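Side-chain contact in sensor protein kinase WalK (Staphylococcus aureus, PDB 4YWZ), which is the membrane sensor histidine kinase of the essential WalKR two-component system, represented here by its extracellular receptor domain, which probably senses an external signal: residues K17-Y22 against R116-N121. The protein carries 1 engineered substitution. Sequence-based numbering, arbitrary orientation.
Sequences KNITQY and RVWVYN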
ATOM      1  N   LYS A  17       1.103  -5.559   7.646  1.00 21.74           N
ATOM      2  CA  LYS A  17       2.293  -4.987   8.361  1.00 22.11           C
ATOM      3  C   LYS A  17       2.270  -3.524   8.295  1.00 21.71           C
ATOM      4  O   LYS A  17       2.464  -2.786   9.278  1.00 25.35           O
ATOM      5  CB  LYS A  17       3.578  -5.528   7.817  1.00 25.37           C
ATOM      6  CG  LYS A  17       4.817  -5.055   8.582  1.00 35.40           C
ATOM      7  CD  LYS A  17       6.065  -5.581   7.836  1.00 38.24           C
ATOM      8  CE  LYS A  17       7.294  -5.052   8.527  1.00 48.89           C
ATOM      9  NZ  LYS A  17       8.501  -5.512   7.794  1.00 50.98           N
ATOM     10  N   ASN A  18       1.955  -2.975   7.132  1.00 22.21           N
ATOM     11  CA  ASN A  18       1.758  -1.593   6.950  1.00 21.90           C
ATOM     12  C   ASN A  18       0.697  -0.862   7.855  1.00 21.36           C
ATOM     13  O   ASN A  18       0.940   0.190   8.490  1.00 23.86           O
ATOM     14  CB  ASN A  18       1.474  -1.437   5.500  1.00 29.97           C
ATOM     15  CG  ASN A  18       1.809  -0.080   4.972  1.00 27.24           C
ATOM     16  OD1 ASN A  18       3.003   0.365   4.983  1.00 22.94           O
ATOM     17  ND2 ASN A  18       0.783   0.629   4.571  1.00 26.84           N
ATOM     18  N   ILE A  19      -0.498  -1.423   7.904  1.00 20.69           N
ATOM     19  CA  ILE A  19      -1.569  -0.958   8.765  1.00 19.40           C
ATOM     20  C   ILE A  19      -1.035  -1.007  10.233  1.00 19.32           C
ATOM     21  O   ILE A  19      -1.292  -0.079  10.983  1.00 19.59           O
ATOM     22  CB  ILE A  19      -2.811  -1.809   8.636  1.00 20.29           C
ATOM     23  CG1 ILE A  19      -3.502  -1.691   7.248  1.00 22.98           C
ATOM     24  CG2 ILE A  19      -3.816  -1.486   9.721  1.00 21.27           C
ATOM     25  CD1 ILE A  19      -3.780  -0.309   6.792  1.00 27.13           C
ATOM     26  N   THR A  20      -0.477  -2.129  10.625  1.00 18.77           N
ATOM     27  CA  THR A  20      -0.037  -2.277  12.031  1.00 19.91           C
ATOM     28  C   THR A  20       1.047  -1.260  12.452  1.00 21.09           C
ATOM     29  O   THR A  20       1.035  -0.752  13.585  1.00 21.52           O
ATOM     30  CB  THR A  20       0.446  -3.675  12.389  1.00 23.79           C
ATOM     31  OG1 THR A  20       1.627  -3.988  11.686  1.00 30.66           O
ATOM     32  CG2 THR A  20      -0.539  -4.731  11.999  1.00 24.34           C
ATOM     33  N   GLN A  21       1.993  -0.960  11.544  1.00 21.74           N
ATOM     34  CA  GLN A  21       3.038   0.016  11.867  1.00 22.71           C
ATOM     35  C   GLN A  21       2.384   1.415  11.957  1.00 22.52           C
ATOM     36  O   GLN A  21       2.738   2.212  12.835  1.00 23.32           O
ATOM     37  CB  GLN A  21       4.156  -0.082  10.833  1.00 22.35           C
ATOM     38  CG  GLN A  21       4.962  -1.325  10.939  1.00 26.49           C
ATOM     39  CD  GLN A  21       5.987  -1.485   9.825  1.00 31.30           C
ATOM     40  OE1 GLN A  21       5.730  -1.066   8.740  1.00 34.20           O
ATOM     41  NE2 GLN A  21       7.113  -2.121  10.106  1.00 35.88           N
ATOM     42  N   TYR A  22       1.439   1.793  11.042  1.00 20.83           N
ATOM     43  CA  TYR A  22       0.730   3.053  11.195  1.00 21.97           C
ATOM     44  C   TYR A  22      -0.050   3.112  12.525  1.00 24.01           C
ATOM     45  O   TYR A  22      -0.083   4.161  13.245  1.00 21.95           O
ATOM     46  CB  TYR A  22      -0.239   3.318  10.056  1.00 24.19           C
ATOM     47  CG  TYR A  22       0.368   4.055   8.902  1.00 26.11           C
ATOM     48  CD1 TYR A  22       0.625   5.418   8.969  1.00 25.03           C
ATOM     49  CD2 TYR A  22       0.591   3.402   7.664  1.00 33.08           C
ATOM     50  CE1 TYR A  22       1.270   6.105   7.883  1.00 28.37           C
ATOM     51  CE2 TYR A  22       1.154   4.078   6.578  1.00 39.51           C
ATOM     52  CZ  TYR A  22       1.487   5.439   6.681  1.00 36.24           C
ATOM     53  OH  TYR A  22       2.074   6.104   5.556  1.00 34.07           O
ATOM     54  N   ARG A 116     -14.627  -8.066   1.484  1.00 20.50           N
ATOM     55  CA  ARG A 116     -13.617  -8.485   2.537  1.00 21.03           C
ATOM     56  C   ARG A 116     -12.907  -7.295   3.162  1.00 18.57           C
ATOM     57  O   ARG A 116     -12.381  -6.449   2.485  1.00 19.00           O
ATOM     58  CB  ARG A 116     -12.578  -9.421   2.015  1.00 29.57           C
ATOM     59  CG  ARG A 116     -13.054 -10.858   2.167  1.00 43.72           C
ATOM     60  CD  ARG A 116     -12.075 -11.878   1.649  1.00 44.95           C
ATOM     61  NE  ARG A 116     -12.108 -11.763   0.234  1.00 51.75           N
ATOM     62  CZ  ARG A 116     -11.749 -12.702  -0.624  1.00 51.52           C
ATOM     63  NH1 ARG A 116     -11.314 -13.878  -0.207  1.00 58.03           N
ATOM     64  NH2 ARG A 116     -11.796 -12.394  -1.922  1.00 43.03           N
ATOM     65  N   VAL A 117     -12.930  -7.211   4.518  1.00 16.55           N
ATOM     66  CA  VAL A 117     -12.363  -6.100   5.267  1.00 17.06           C
ATOM     67  C   VAL A 117     -11.539  -6.652   6.418  1.00 18.68           C
ATOM     68  O   VAL A 117     -11.905  -7.621   7.012  1.00 17.54           O
ATOM     69  CB  VAL A 117     -13.478  -5.212   5.840  1.00 18.14           C
ATOM     70  CG1 VAL A 117     -12.912  -4.190   6.823  1.00 18.02           C
ATOM     71  CG2 VAL A 117     -14.164  -4.466   4.673  1.00 20.51           C
ATOM     72  N   TRP A 118     -10.396  -6.097   6.679  1.00 16.86           N
ATOM     73  CA  TRP A 118      -9.542  -6.586   7.708  1.00 16.64           C
ATOM     74  C   TRP A 118      -9.734  -5.658   8.884  1.00 16.07           C
ATOM     75  O   TRP A 118      -9.497  -4.435   8.824  1.00 18.06           O
ATOM     76  CB  TRP A 118      -8.061  -6.617   7.290  1.00 17.83           C
ATOM     77  CG  TRP A 118      -7.153  -7.291   8.238  1.00 16.31           C
ATOM     78  CD1 TRP A 118      -7.272  -8.547   8.692  1.00 17.39           C
ATOM     79  CD2 TRP A 118      -5.964  -6.750   8.874  1.00 17.99           C
ATOM     80  NE1 TRP A 118      -6.222  -8.859   9.584  1.00 20.34           N
ATOM     81  CE2 TRP A 118      -5.431  -7.770   9.720  1.00 20.71           C
ATOM     82  CE3 TRP A 118      -5.346  -5.511   8.858  1.00 19.24           C
ATOM     83  CZ2 TRP A 118      -4.265  -7.584  10.468  1.00 18.88           C
ATOM     84  CZ3 TRP A 118      -4.220  -5.310   9.654  1.00 18.38           C
ATOM     85  CH2 TRP A 118      -3.715  -6.345  10.450  1.00 18.17           C
ATOM     86  N   VAL A 119     -10.070  -6.242  10.048  1.00 14.72           N
ATOM     87  CA  VAL A 119     -10.330  -5.488  11.263  1.00 15.59           C
ATOM     88  C   VAL A 119      -9.138  -5.744  12.200  1.00 16.36           C
ATOM     89  O   VAL A 119      -8.695  -6.889  12.424  1.00 17.52           O
ATOM     90  CB  VAL A 119     -11.583  -5.981  12.035  1.00 17.55           C
ATOM     91  CG1 VAL A 119     -11.677  -5.408  13.471  1.00 18.47           C
ATOM     92  CG2 VAL A 119     -12.827  -5.741  11.184  1.00 20.67           C
ATOM     93  N   TYR A 120      -8.517  -4.632  12.619  1.00 15.46           N
ATOM     94  CA  TYR A 120      -7.341  -4.630  13.551  1.00 15.33           C
ATOM     95  C   TYR A 120      -7.731  -3.776  14.730  1.00 15.82           C
ATOM     96  O   TYR A 120      -8.147  -2.621  14.643  1.00 16.53           O
ATOM     97  CB  TYR A 120      -6.134  -4.091  12.826  1.00 17.97           C
ATOM     98  CG  TYR A 120      -4.887  -4.030  13.683  1.00 15.13           C
ATOM     99  CD1 TYR A 120      -4.251  -5.192  13.965  1.00 18.52           C
ATOM    100  CD2 TYR A 120      -4.404  -2.843  14.149  1.00 18.59           C
ATOM    101  CE1 TYR A 120      -3.087  -5.205  14.760  1.00 20.35           C
ATOM    102  CE2 TYR A 120      -3.262  -2.795  14.925  1.00 19.75           C
ATOM    103  CZ  TYR A 120      -2.666  -3.979  15.247  1.00 18.25           C
ATOM    104  OH  TYR A 120      -1.470  -3.994  16.038  1.00 20.94           O
ATOM    105  N   ASN A 121      -7.493  -4.322  15.925  1.00 15.33           N
ATOM    106  CA  ASN A 121      -7.616  -3.627  17.143  1.00 14.68           C
ATOM    107  C   ASN A 121      -6.229  -3.547  17.872  1.00 14.54           C
ATOM    108  O   ASN A 121      -5.508  -4.544  17.972  1.00 16.15           O
ATOM    109  CB  ASN A 121      -8.510  -4.415  18.096  1.00 15.75           C
ATOM    110  CG  ASN A 121      -9.950  -4.399  17.695  1.00 16.90           C
ATOM    111  OD1 ASN A 121     -10.527  -3.334  17.608  1.00 17.85           O
ATOM    112  ND2 ASN A 121     -10.500  -5.528  17.456  1.00 16.80           N
TER
HETATM  113  O   HOH W   1       0.359  -1.872  15.957  1.00 24.24           O
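The methyl CG2 of T20 meets two aromatic rings in two different ways. Over Y120 it makes a CH-pi contact: T20 CG2 lies above one face, 4.1 Å from the centroid of the Y120 ring, displaced toward CE1. Against W118 the same methyl comes in at the edge, near the indole plane, with T20 CG2 3.9 Å from W118 CH2. The torsion of T20 divides its two branches between separate tasks. With chi1 at 66°, T20 OG1 sits between the backbone N and the carbonyl carbon and donates to K17 O at 2.8 Å, a bond tilted out of the carbonyl plane; CG2 is left beside the backbone N, facing the rings. The case illustrates how one threonine can serve the helix with its hydroxyl and the sheet with its methyl. K17 O also accepts from Q21 N, the regular helical bond.

I19 CG2 extends the apolar contact along the indole rim, 3.8 Å from W118 CZ3. CG of both W118 and Y120 is anti to the backbone N, which sends both rings out from the strand toward the helix, and Y120 CB covers part of one indole face. A water joins the phenol to the helix, its oxygen donating to T20 O at 2.7 Å and lying 2.8 Å from Y120 OH, which also bonds S101; W118 NE1 bonds D103.

In this buried contact the long helix 7-37 packs on one face of the antiparallel sheet of this Cache-family domain, its 17-22 segment at 30° to segment 116-121 of strand 114-126, which runs between strands 102-109 and 129-138; N18 and Q21 bond N14 of the second subunit.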